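Local coordinates for periplasmic binding protein (Xylanimonas cellulosilytica, PDB 4MX8), which probably captures an iron-siderophore or related iron- or cobalamin-type ligand outside the cell and delivers it to an ABC importer, at residues 66-74 with 82-93; 245-256 with 283-294. All coordinates share one frame; numbering follows the deposited sequence.

Overall arrangement
Contact 1 (66-74 with 82-93) and contact 2 (245-256 with 283-294) follow one another along the chain, the first closed before the second opens. Their centres lie about 26 Å apart, although their nearest atoms come within about 4 Å without touching. Each pairs parallel strands, but in separate sheets: contact 1 joins 67-70 to 83-84 and 87-89, whereas contact 2 joins 246-251 to 284-287, the latter an outermost strand, within this chain, of a four-stranded mixed sheet. The two sheets probably belong to opposite lobes, bridged by helix 155-179, consistent with other TroA-like binding proteins. In such proteins the ligand is held between the lobes; each contact would then be part of the sheet of one lobe.

Contact 1: 66-74 with 82-93; sequences EIAGAPLDS and YLADDAFNAGTL
Phe-88 lays its ring against the backbone of Gly-69, whose CA stands over one face, 3.8 Å from the ring centroid. A chi1 of 72° brings the ring there, with CG between the backbone N and the carbonyl carbon. On the sheet face bearing Leu-83 and Ala-70, the two methyls of Leu-83 divide the work: CD2 lies 4.0 Å from Ala-70 CB and equally close to Ile-67 CB, while CD1 meets Leu-72 CD2. The other branch of Leu-72, CD1, runs past Asn-89 CB in the opposite sense. Asn-89 OD1 takes a weak, bent bond from Leu-72 N (3.2 Å, 134° at the hydrogen). Pro-71 CB packs on Thr-92 CA, and Ser-74 CB and OG both rest on Leu-93 CG.

Backbone bonds of parallel strands set these side chains in register. Ile-67 N gives to Tyr-82 O and Ala-84 N to Ile-67 O (2.7 Å); after the type I turn 84-87, Phe-88 N gives to Ala-68 O, Ala-70 N to Phe-88 O and Ala-90 N to Ala-70 O (3.0 Å). Helix 54-62 covers Ile-67 and Ala-70, and Ile-101 and Gln-104 of helix 98-104 meet Phe-88. A water accepts from Leu-93 N at 2.8 Å and bonds Ser-74 OG. Backbone bonds thus carry the directional hold in this parallel sheet, while apolar contacts, the water and the weak Asn-89 bond continue the seam past the strands.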
loop_
_atom_site.group_PDB
_atom_site.type_symbol
_atom_site.label_atom_id
_atom_site.label_comp_id
_atom_site.label_asym_id
_atom_site.label_seq_id
_atom_site.Cartn_x
_atom_site.Cartn_y
_atom_site.Cartn_z
ATOM N N GLU A 66 -0.342 18.905 6.490
ATOM C CA GLU A 66 -0.681 18.529 7.844
ATOM C C GLU A 66 -2.077 17.968 7.783
ATOM O O GLU A 66 -2.920 18.466 7.049
ATOM C CB GLU A 66 -0.659 19.745 8.752
ATOM C CG GLU A 66 -0.684 19.438 10.230
ATOM C CD GLU A 66 -0.740 20.706 11.061
ATOM O OE1 GLU A 66 -1.418 21.661 10.620
ATOM O OE2 GLU A 66 -0.105 20.759 12.142
ATOM N N ILE A 67 -2.323 16.926 8.559
ATOM C CA ILE A 67 -3.621 16.290 8.542
ATOM C C ILE A 67 -4.425 16.763 9.747
ATOM O O ILE A 67 -3.919 16.792 10.864
ATOM C CB ILE A 67 -3.476 14.784 8.572
ATOM C CG1 ILE A 67 -2.361 14.339 7.601
ATOM C CG2 ILE A 67 -4.814 14.135 8.308
ATOM C CD1 ILE A 67 -2.512 14.822 6.204
ATOM N N ALA A 68 -5.669 17.157 9.507
ATOM C CA ALA A 68 -6.487 17.755 10.541
ATOM C C ALA A 68 -7.333 16.690 11.207
ATOM O O ALA A 68 -7.684 16.800 12.377
ATOM C CB ALA A 68 -7.367 18.815 9.939
ATOM N N GLY A 69 -7.672 15.659 10.443
ATOM C CA GLY A 69 -8.519 14.595 10.935
ATOM C C GLY A 69 -8.180 13.299 10.218
ATOM O O GLY A 69 -7.851 13.306 9.027
ATOM N N ALA A 70 -8.287 12.185 10.945
ATOM C CA ALA A 70 -7.832 10.891 10.462
ATOM C C ALA A 70 -8.334 9.810 11.399
ATOM O O ALA A 70 -8.622 10.073 12.576
ATOM C CB ALA A 70 -6.306 10.861 10.410
ATOM N N PRO A 71 -8.434 8.579 10.887
ATOM C CA PRO A 71 -8.691 7.447 11.781
ATOM C C PRO A 71 -7.471 7.230 12.675
ATOM O O PRO A 71 -6.601 6.430 12.319
ATOM C CB PRO A 71 -8.852 6.276 10.813
ATOM C CG PRO A 71 -8.144 6.717 9.559
ATOM C CD PRO A 71 -8.371 8.176 9.474
ATOM N N LEU A 72 -7.406 7.935 13.805
ATOM C CA LEU A 72 -6.170 8.017 14.591
ATOM C C LEU A 72 -5.634 6.669 15.034
ATOM O O LEU A 72 -4.421 6.446 15.000
ATOM C CB LEU A 72 -6.346 8.940 15.796
ATOM C CG LEU A 72 -6.776 10.332 15.365
ATOM C CD1 LEU A 72 -7.286 11.079 16.533
ATOM C CD2 LEU A 72 -5.630 11.083 14.730
ATOM N N ASP A 73 -6.534 5.770 15.429
ATOM C CA ASP A 73 -6.125 4.470 15.960
ATOM C C ASP A 73 -5.435 3.609 14.910
ATOM O O ASP A 73 -4.923 2.539 15.240
ATOM C CB ASP A 73 -7.319 3.692 16.531
ATOM C CG ASP A 73 -7.950 4.364 17.736
ATOM O OD1 ASP A 73 -7.210 4.992 18.534
ATOM O OD2 ASP A 73 -9.193 4.244 17.882
ATOM N N SER A 74 -5.429 4.071 13.658
ATOM C CA SER A 74 -4.863 3.316 12.531
ATOM C C SER A 74 -3.614 3.957 11.926
ATOM O O SER A 74 -2.945 3.346 11.097
ATOM C CB SER A 74 -5.896 3.142 11.404
ATOM O OG SER A 74 -7.156 2.742 11.902
ATOM N N TYR A 82 2.782 13.599 10.986
ATOM C CA TYR A 82 2.115 14.497 10.058
ATOM C C TYR A 82 0.701 14.913 10.520
ATOM O O TYR A 82 -0.009 15.634 9.822
ATOM C CB TYR A 82 2.080 13.869 8.664
ATOM C CG TYR A 82 3.441 13.536 8.105
ATOM C CD1 TYR A 82 4.409 14.506 7.975
ATOM C CD2 TYR A 82 3.748 12.255 7.679
ATOM C CE1 TYR A 82 5.651 14.217 7.452
ATOM C CE2 TYR A 82 5.004 11.955 7.149
ATOM C CZ TYR A 82 5.948 12.950 7.044
ATOM O OH TYR A 82 7.193 12.689 6.537
ATOM N N LEU A 83 0.288 14.468 11.702
ATOM C CA LEU A 83 -0.997 14.915 12.225
ATOM C C LEU A 83 -0.887 16.298 12.877
ATOM O O LEU A 83 0.135 16.672 13.459
ATOM C CB LEU A 83 -1.577 13.915 13.228
ATOM C CG LEU A 83 -1.800 12.489 12.763
ATOM C CD1 LEU A 83 -2.146 11.622 13.931
ATOM C CD2 LEU A 83 -2.912 12.475 11.756
ATOM N N ALA A 84 -1.961 17.062 12.746
ATOM C CA ALA A 84 -2.128 18.302 13.472
ATOM C C ALA A 84 -2.058 18.006 14.962
ATOM O O ALA A 84 -2.510 16.947 15.400
ATOM C CB ALA A 84 -3.470 18.897 13.121
ATOM N N ASP A 85 -1.509 18.930 15.749
ATOM C CA ASP A 85 -1.373 18.694 17.190
ATOM C C ASP A 85 -2.713 18.439 17.865
ATOM O O ASP A 85 -2.771 17.850 18.942
ATOM C CB ASP A 85 -0.665 19.853 17.884
ATOM C CG ASP A 85 0.684 20.148 17.279
ATOM O OD1 ASP A 85 0.790 20.077 16.035
ATOM O OD2 ASP A 85 1.631 20.448 18.043
ATOM N N ASP A 86 -3.786 18.876 17.222
ATOM C CA ASP A 86 -5.117 18.733 17.787
ATOM C C ASP A 86 -5.986 17.925 16.834
ATOM O O ASP A 86 -7.220 18.048 16.849
ATOM C CB ASP A 86 -5.741 20.107 18.011
ATOM C CG ASP A 86 -5.767 20.946 16.738
ATOM O OD1 ASP A 86 -6.657 21.817 16.607
ATOM O OD2 ASP A 86 -4.899 20.730 15.861
ATOM N N ALA A 87 -5.341 17.105 16.003
ATOM C CA ALA A 87 -6.064 16.309 15.015
ATOM C C ALA A 87 -7.172 15.526 15.694
ATOM O O ALA A 87 -7.006 15.070 16.833
ATOM C CB ALA A 87 -5.130 15.377 14.272
ATOM N N PHE A 88 -8.303 15.408 15.003
ATOM C CA PHE A 88 -9.483 14.777 15.564
ATOM C C PHE A 88 -9.686 13.409 14.918
ATOM O O PHE A 88 -9.231 13.174 13.788
ATOM C CB PHE A 88 -10.717 15.676 15.384
ATOM C CG PHE A 88 -11.222 15.755 13.967
ATOM C CD1 PHE A 88 -12.208 14.881 13.515
ATOM C CD2 PHE A 88 -10.714 16.696 13.081
ATOM C CE1 PHE A 88 -12.672 14.941 12.212
ATOM C CE2 PHE A 88 -11.168 16.757 11.775
ATOM C CZ PHE A 88 -12.157 15.887 11.345
ATOM N N ASN A 89 -10.362 12.507 15.633
ATOM C CA ASN A 89 -10.581 11.159 15.111
ATOM C C ASN A 89 -11.783 11.112 14.151
ATOM O O ASN A 89 -12.915 11.388 14.547
ATOM C CB ASN A 89 -10.708 10.150 16.265
ATOM C CG ASN A 89 -10.883 8.728 15.781
ATOM O OD1 ASN A 89 -9.922 7.944 15.722
ATOM N ND2 ASN A 89 -12.128 8.373 15.441
ATOM N N ALA A 90 -11.528 10.756 12.895
ATOM C CA ALA A 90 -12.556 10.818 11.847
ATOM C C ALA A 90 -13.336 9.531 11.679
ATOM O O ALA A 90 -14.321 9.499 10.943
ATOM C CB ALA A 90 -11.934 11.200 10.517
ATOM N N GLY A 91 -12.882 8.466 12.331
ATOM C CA GLY A 91 -13.491 7.161 12.135
ATOM C C GLY A 91 -12.482 6.033 12.213
ATOM O O GLY A 91 -11.651 6.011 13.121
ATOM N N THR A 92 -12.573 5.091 11.274
ATOM C CA THR A 92 -11.569 4.035 11.112
ATOM C C THR A 92 -11.235 3.935 9.628
ATOM O O THR A 92 -11.725 4.733 8.836
ATOM C CB THR A 92 -12.091 2.682 11.545
ATOM O OG1 THR A 92 -13.106 2.284 10.620
ATOM C CG2 THR A 92 -12.655 2.741 12.963
ATOM N N LEU A 93 -10.428 2.948 9.246
ATOM C CA LEU A 93 -10.016 2.808 7.848
ATOM C C LEU A 93 -11.194 2.477 6.934
ATOM O O LEU A 93 -11.082 2.584 5.721
ATOM C CB LEU A 93 -8.968 1.709 7.705
ATOM C CG LEU A 93 -7.632 1.951 8.409
ATOM C CD1 LEU A 93 -6.718 0.745 8.268
ATOM C CD2 LEU A 93 -6.989 3.203 7.846
HETATM O O HOH W 1 -9.215 4.558 14.241
HETATM O O HOH W 2 -9.441 0.815 10.704
#

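Contact 2: 245-256 with 283-294; sequences QWLWVVDRDAAT and HVLYLNPTAWYI
Strands 246-251 and 284-287 run parallel with their axes 30° apart, joined by alternating, nearly straight bonds, from Leu-247 N with His-283 O to Leu-287 N with Val-249 O. At the start, the six-membered ring of Trp-246 stacks face to face on the imidazole of His-283, centroids 3.6 Å apart and planes 17° from parallel. Gln-245 O lies in the imidazole plane and accepts a bent bond from His-283 ND1 (3.1 Å), which stands above the carbonyl plane. Leu-287 CD2 meets the Trp-248 indole at its edge. On the opposite sheet face, with Leu-247 and Val-284, Val-249 CB lies 3.6 Å from Tyr-286 CD1. Each strand runs on into a short helix, 284-287 by way of Asn-288, as in the alternating alpha/beta lobes of this family, and strand 183-189 flanks 246-251. Asn-288 OD1 N-caps its helix through Ala-291 N (3.2 Å); the cap of Asp-251 OD1 to Ala-254 N is weak, and OD2 accepts from Ala-264 N. Between the helices, Ala-255 CB is a knob among Pro-289, Thr-290, Tyr-293 and Ile-294. Arg-252, CG anti to the backbone N (chi1 -179°), lays that methylene over the Tyr-293 ring. A water bridges Asp-251 N and Leu-287 O.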
loop_
_atom_site.group_PDB
_atom_site.type_symbol
_atom_site.label_atom_id
_atom_site.label_comp_id
_atom_site.label_asym_id
_atom_site.label_seq_id
_atom_site.Cartn_x
_atom_site.Cartn_y
_atom_site.Cartn_z
ATOM N N GLN A 245 14.765 -19.448 -4.728
ATOM C CA GLN A 245 16.050 -19.012 -4.213
ATOM C C GLN A 245 15.898 -17.963 -3.112
ATOM O O GLN A 245 16.634 -17.971 -2.131
ATOM C CB GLN A 245 16.907 -18.457 -5.349
ATOM C CG GLN A 245 18.317 -18.110 -4.920
ATOM C CD GLN A 245 19.147 -19.347 -4.687
ATOM O OE1 GLN A 245 18.919 -20.371 -5.324
ATOM N NE2 GLN A 245 20.109 -19.270 -3.765
ATOM N N TRP A 246 14.944 -17.053 -3.287
ATOM C CA TRP A 246 14.678 -16.024 -2.300
ATOM C C TRP A 246 13.214 -16.109 -1.908
ATOM O O TRP A 246 12.343 -16.277 -2.779
ATOM C CB TRP A 246 14.943 -14.662 -2.910
ATOM C CG TRP A 246 16.322 -14.471 -3.359
ATOM C CD1 TRP A 246 16.806 -14.656 -4.618
ATOM C CD2 TRP A 246 17.424 -14.058 -2.557
ATOM N NE1 TRP A 246 18.151 -14.379 -4.649
ATOM C CE2 TRP A 246 18.553 -14.011 -3.391
ATOM C CE3 TRP A 246 17.567 -13.722 -1.212
ATOM C CZ2 TRP A 246 19.814 -13.638 -2.920
ATOM C CZ3 TRP A 246 18.818 -13.357 -0.745
ATOM C CH2 TRP A 246 19.926 -13.318 -1.598
ATOM N N LEU A 247 12.942 -16.004 -0.605
ATOM C CA LEU A 247 11.573 -16.013 -0.093
ATOM C C LEU A 247 11.298 -14.674 0.572
ATOM O O LEU A 247 11.996 -14.300 1.521
ATOM C CB LEU A 247 11.384 -17.147 0.913
ATOM C CG LEU A 247 9.998 -17.413 1.522
ATOM C CD1 LEU A 247 9.066 -18.031 0.505
ATOM C CD2 LEU A 247 10.118 -18.317 2.730
ATOM N N TRP A 248 10.294 -13.955 0.060
ATOM C CA TRP A 248 9.928 -12.629 0.561
ATOM C C TRP A 248 8.637 -12.693 1.355
ATOM O O TRP A 248 7.589 -12.983 0.795
ATOM C CB TRP A 248 9.711 -11.669 -0.601
ATOM C CG TRP A 248 10.906 -11.446 -1.480
ATOM C CD1 TRP A 248 11.273 -12.188 -2.564
ATOM C CD2 TRP A 248 11.875 -10.401 -1.368
ATOM N NE1 TRP A 248 12.413 -11.673 -3.132
ATOM C CE2 TRP A 248 12.799 -10.572 -2.419
ATOM C CE3 TRP A 248 12.047 -9.334 -0.488
ATOM C CZ2 TRP A 248 13.873 -9.720 -2.612
ATOM C CZ3 TRP A 248 13.115 -8.487 -0.685
ATOM C CH2 TRP A 248 14.017 -8.687 -1.734
ATOM N N VAL A 249 8.708 -12.385 2.646
ATOM C CA VAL A 249 7.601 -12.647 3.561
ATOM C C VAL A 249 6.925 -11.394 4.102
ATOM O O VAL A 249 7.590 -10.502 4.633
ATOM C CB VAL A 249 8.099 -13.446 4.765
ATOM C CG1 VAL A 249 6.936 -13.852 5.642
ATOM C CG2 VAL A 249 8.871 -14.662 4.292
ATOM N N VAL A 250 5.601 -11.351 3.977
ATOM C CA VAL A 250 4.760 -10.305 4.575
ATOM C C VAL A 250 3.908 -10.924 5.689
ATOM O O VAL A 250 3.052 -11.768 5.424
ATOM C CB VAL A 250 3.804 -9.715 3.521
ATOM C CG1 VAL A 250 2.876 -8.728 4.141
ATOM C CG2 VAL A 250 4.580 -9.065 2.419
ATOM N N ASP A 251 4.141 -10.529 6.933
ATOM C CA ASP A 251 3.379 -11.080 8.055
ATOM C C ASP A 251 2.060 -10.312 8.198
ATOM O O ASP A 251 2.003 -9.273 8.847
ATOM C CB ASP A 251 4.209 -10.951 9.329
ATOM C CG ASP A 251 3.575 -11.621 10.522
ATOM O OD1 ASP A 251 2.401 -12.051 10.439
ATOM O OD2 ASP A 251 4.275 -11.715 11.556
ATOM N N ARG A 252 0.993 -10.807 7.589
ATOM C CA ARG A 252 -0.251 -10.038 7.550
ATOM C C ARG A 252 -0.883 -9.898 8.929
ATOM O O ARG A 252 -1.506 -8.882 9.225
ATOM C CB ARG A 252 -1.243 -10.679 6.584
ATOM C CG ARG A 252 -2.564 -9.954 6.448
ATOM C CD ARG A 252 -3.557 -10.822 5.714
ATOM N NE ARG A 252 -4.855 -10.775 6.373
ATOM C CZ ARG A 252 -5.838 -11.644 6.161
ATOM N NH1 ARG A 252 -5.675 -12.633 5.298
ATOM N NH2 ARG A 252 -6.987 -11.518 6.810
ATOM N N ASP A 253 -0.721 -10.913 9.772
ATOM C CA ASP A 253 -1.275 -10.866 11.121
ATOM C C ASP A 253 -0.596 -9.815 11.985
ATOM O O ASP A 253 -1.195 -9.287 12.925
ATOM C CB ASP A 253 -1.213 -12.241 11.800
ATOM C CG ASP A 253 -2.350 -13.151 11.369
ATOM O OD1 ASP A 253 -3.325 -12.654 10.760
ATOM O OD2 ASP A 253 -2.270 -14.365 11.641
ATOM N N ALA A 254 0.660 -9.520 11.668
ATOM C CA ALA A 254 1.396 -8.504 12.397
ATOM C C ALA A 254 0.766 -7.138 12.160
ATOM O O ALA A 254 0.708 -6.307 13.063
ATOM C CB ALA A 254 2.822 -8.498 11.963
ATOM N N ALA A 255 0.267 -6.934 10.943
ATOM C CA ALA A 255 -0.170 -5.625 10.475
ATOM C C ALA A 255 -1.592 -5.297 10.882
ATOM O O ALA A 255 -1.954 -4.132 10.996
ATOM C CB ALA A 255 -0.048 -5.556 8.975
ATOM N N THR A 256 -2.394 -6.328 11.101
ATOM C CA THR A 256 -3.815 -6.150 11.316
ATOM C C THR A 256 -4.203 -6.255 12.782
ATOM O O THR A 256 -5.357 -6.007 13.148
ATOM C CB THR A 256 -4.593 -7.197 10.552
ATOM O OG1 THR A 256 -4.105 -8.500 10.922
ATOM C CG2 THR A 256 -4.426 -6.982 9.062
ATOM N N HIS A 283 18.170 -16.581 2.875
ATOM C CA HIS A 283 17.602 -15.838 1.771
ATOM C C HIS A 283 16.120 -15.609 2.035
ATOM O O HIS A 283 15.342 -15.435 1.097
ATOM C CB HIS A 283 17.771 -16.636 0.481
ATOM C CG HIS A 283 19.162 -16.600 -0.086
ATOM N ND1 HIS A 283 19.488 -17.200 -1.286
ATOM C CD2 HIS A 283 20.303 -16.026 0.371
ATOM C CE1 HIS A 283 20.772 -17.004 -1.540
ATOM N NE2 HIS A 283 21.289 -16.293 -0.551
ATOM N N VAL A 284 15.726 -15.635 3.308
ATOM C CA VAL A 284 14.365 -15.249 3.699
ATOM C C VAL A 284 14.356 -13.792 4.144
ATOM O O VAL A 284 14.991 -13.435 5.128
ATOM C CB VAL A 284 13.794 -16.162 4.821
ATOM C CG1 VAL A 284 12.445 -15.677 5.287
ATOM C CG2 VAL A 284 13.673 -17.588 4.330
ATOM N N LEU A 285 13.643 -12.951 3.408
ATOM C CA LEU A 285 13.595 -11.527 3.721
ATOM C C LEU A 285 12.207 -11.141 4.189
ATOM O O LEU A 285 11.218 -11.471 3.527
ATOM C CB LEU A 285 13.940 -10.705 2.480
ATOM C CG LEU A 285 15.222 -11.173 1.807
ATOM C CD1 LEU A 285 15.003 -11.113 0.341
ATOM C CD2 LEU A 285 16.390 -10.324 2.212
ATOM N N TYR A 286 12.129 -10.444 5.322
ATOM C CA TYR A 286 10.828 -10.008 5.834
ATOM C C TYR A 286 10.502 -8.557 5.462
ATOM O O TYR A 286 11.309 -7.643 5.660
ATOM C CB TYR A 286 10.752 -10.232 7.338
ATOM C CG TYR A 286 10.760 -11.693 7.697
ATOM C CD1 TYR A 286 9.571 -12.392 7.857
ATOM C CD2 TYR A 286 11.953 -12.388 7.848
ATOM C CE1 TYR A 286 9.566 -13.734 8.171
ATOM C CE2 TYR A 286 11.957 -13.729 8.166
ATOM C CZ TYR A 286 10.760 -14.393 8.324
ATOM O OH TYR A 286 10.751 -15.730 8.620
ATOM N N LEU A 287 9.321 -8.353 4.903
ATOM C CA LEU A 287 8.926 -7.020 4.467
ATOM C C LEU A 287 8.084 -6.348 5.557
ATOM O O LEU A 287 7.471 -7.034 6.363
ATOM C CB LEU A 287 8.154 -7.101 3.148
ATOM C CG LEU A 287 8.832 -7.791 1.968
ATOM C CD1 LEU A 287 7.866 -7.820 0.827
ATOM C CD2 LEU A 287 10.080 -7.055 1.559
ATOM N N ASN A 288 8.065 -5.015 5.589
ATOM C CA ASN A 288 7.359 -4.269 6.633
ATOM C C ASN A 288 5.849 -4.382 6.423
ATOM O O ASN A 288 5.298 -3.762 5.493
ATOM C CB ASN A 288 7.791 -2.798 6.592
ATOM C CG ASN A 288 7.170 -1.955 7.699
ATOM O OD1 ASN A 288 6.035 -2.171 8.121
ATOM N ND2 ASN A 288 7.921 -0.967 8.164
ATOM N N PRO A 289 5.173 -5.154 7.300
ATOM C CA PRO A 289 3.752 -5.493 7.213
ATOM C C PRO A 289 2.893 -4.257 7.053
ATOM O O PRO A 289 2.150 -4.190 6.078
ATOM C CB PRO A 289 3.479 -6.154 8.556
ATOM C CG PRO A 289 4.783 -6.745 8.929
ATOM C CD PRO A 289 5.782 -5.725 8.505
ATOM N N THR A 290 3.004 -3.297 7.970
ATOM C CA THR A 290 2.263 -2.035 7.843
ATOM C C THR A 290 2.503 -1.349 6.499
ATOM O O THR A 290 1.549 -0.944 5.833
ATOM C CB THR A 290 2.604 -1.033 8.955
ATOM O OG1 THR A 290 2.404 -1.642 10.230
ATOM C CG2 THR A 290 1.712 0.153 8.853
ATOM N N ALA A 291 3.762 -1.206 6.095
ATOM C CA ALA A 291 4.015 -0.580 4.796
ATOM C C ALA A 291 3.468 -1.410 3.625
ATOM O O ALA A 291 2.672 -0.917 2.835
ATOM C CB ALA A 291 5.477 -0.271 4.604
ATOM N N TRP A 292 3.861 -2.675 3.527
ATOM C CA TRP A 292 3.439 -3.472 2.391
ATOM C C TRP A 292 1.969 -3.895 2.387
ATOM O O TRP A 292 1.422 -4.193 1.333
ATOM C CB TRP A 292 4.323 -4.697 2.235
ATOM C CG TRP A 292 5.738 -4.395 1.888
ATOM C CD1 TRP A 292 6.712 -3.970 2.740
ATOM C CD2 TRP A 292 6.355 -4.525 0.598
ATOM N NE1 TRP A 292 7.894 -3.817 2.062
ATOM C CE2 TRP A 292 7.706 -4.150 0.746
ATOM C CE3 TRP A 292 5.894 -4.916 -0.665
ATOM C CZ2 TRP A 292 8.611 -4.163 -0.321
ATOM C CZ3 TRP A 292 6.783 -4.929 -1.721
ATOM C CH2 TRP A 292 8.136 -4.554 -1.540
ATOM N N TYR A 293 1.312 -3.936 3.537
ATOM C CA TYR A 293 -0.058 -4.429 3.536
ATOM C C TYR A 293 -1.126 -3.405 3.930
ATOM O O TYR A 293 -2.210 -3.394 3.354
ATOM C CB TYR A 293 -0.171 -5.672 4.398
ATOM C CG TYR A 293 -1.578 -6.213 4.505
ATOM C CD1 TYR A 293 -2.065 -7.089 3.571
ATOM C CD2 TYR A 293 -2.416 -5.841 5.541
ATOM C CE1 TYR A 293 -3.333 -7.579 3.662
ATOM C CE2 TYR A 293 -3.693 -6.321 5.627
ATOM C CZ TYR A 293 -4.143 -7.200 4.690
ATOM O OH TYR A 293 -5.416 -7.709 4.772
ATOM N N ILE A 294 -0.850 -2.555 4.911
ATOM C CA ILE A 294 -1.871 -1.586 5.358
ATOM C C ILE A 294 -1.876 -0.315 4.519
ATOM O O ILE A 294 -2.892 0.056 3.952
ATOM C CB ILE A 294 -1.716 -1.206 6.848
ATOM C CG1 ILE A 294 -2.015 -2.413 7.730
ATOM C CG2 ILE A 294 -2.615 -0.044 7.188
ATOM C CD1 ILE A 294 -3.437 -2.858 7.662
HETATM O O HOH W 3 6.554 -9.310 7.563
#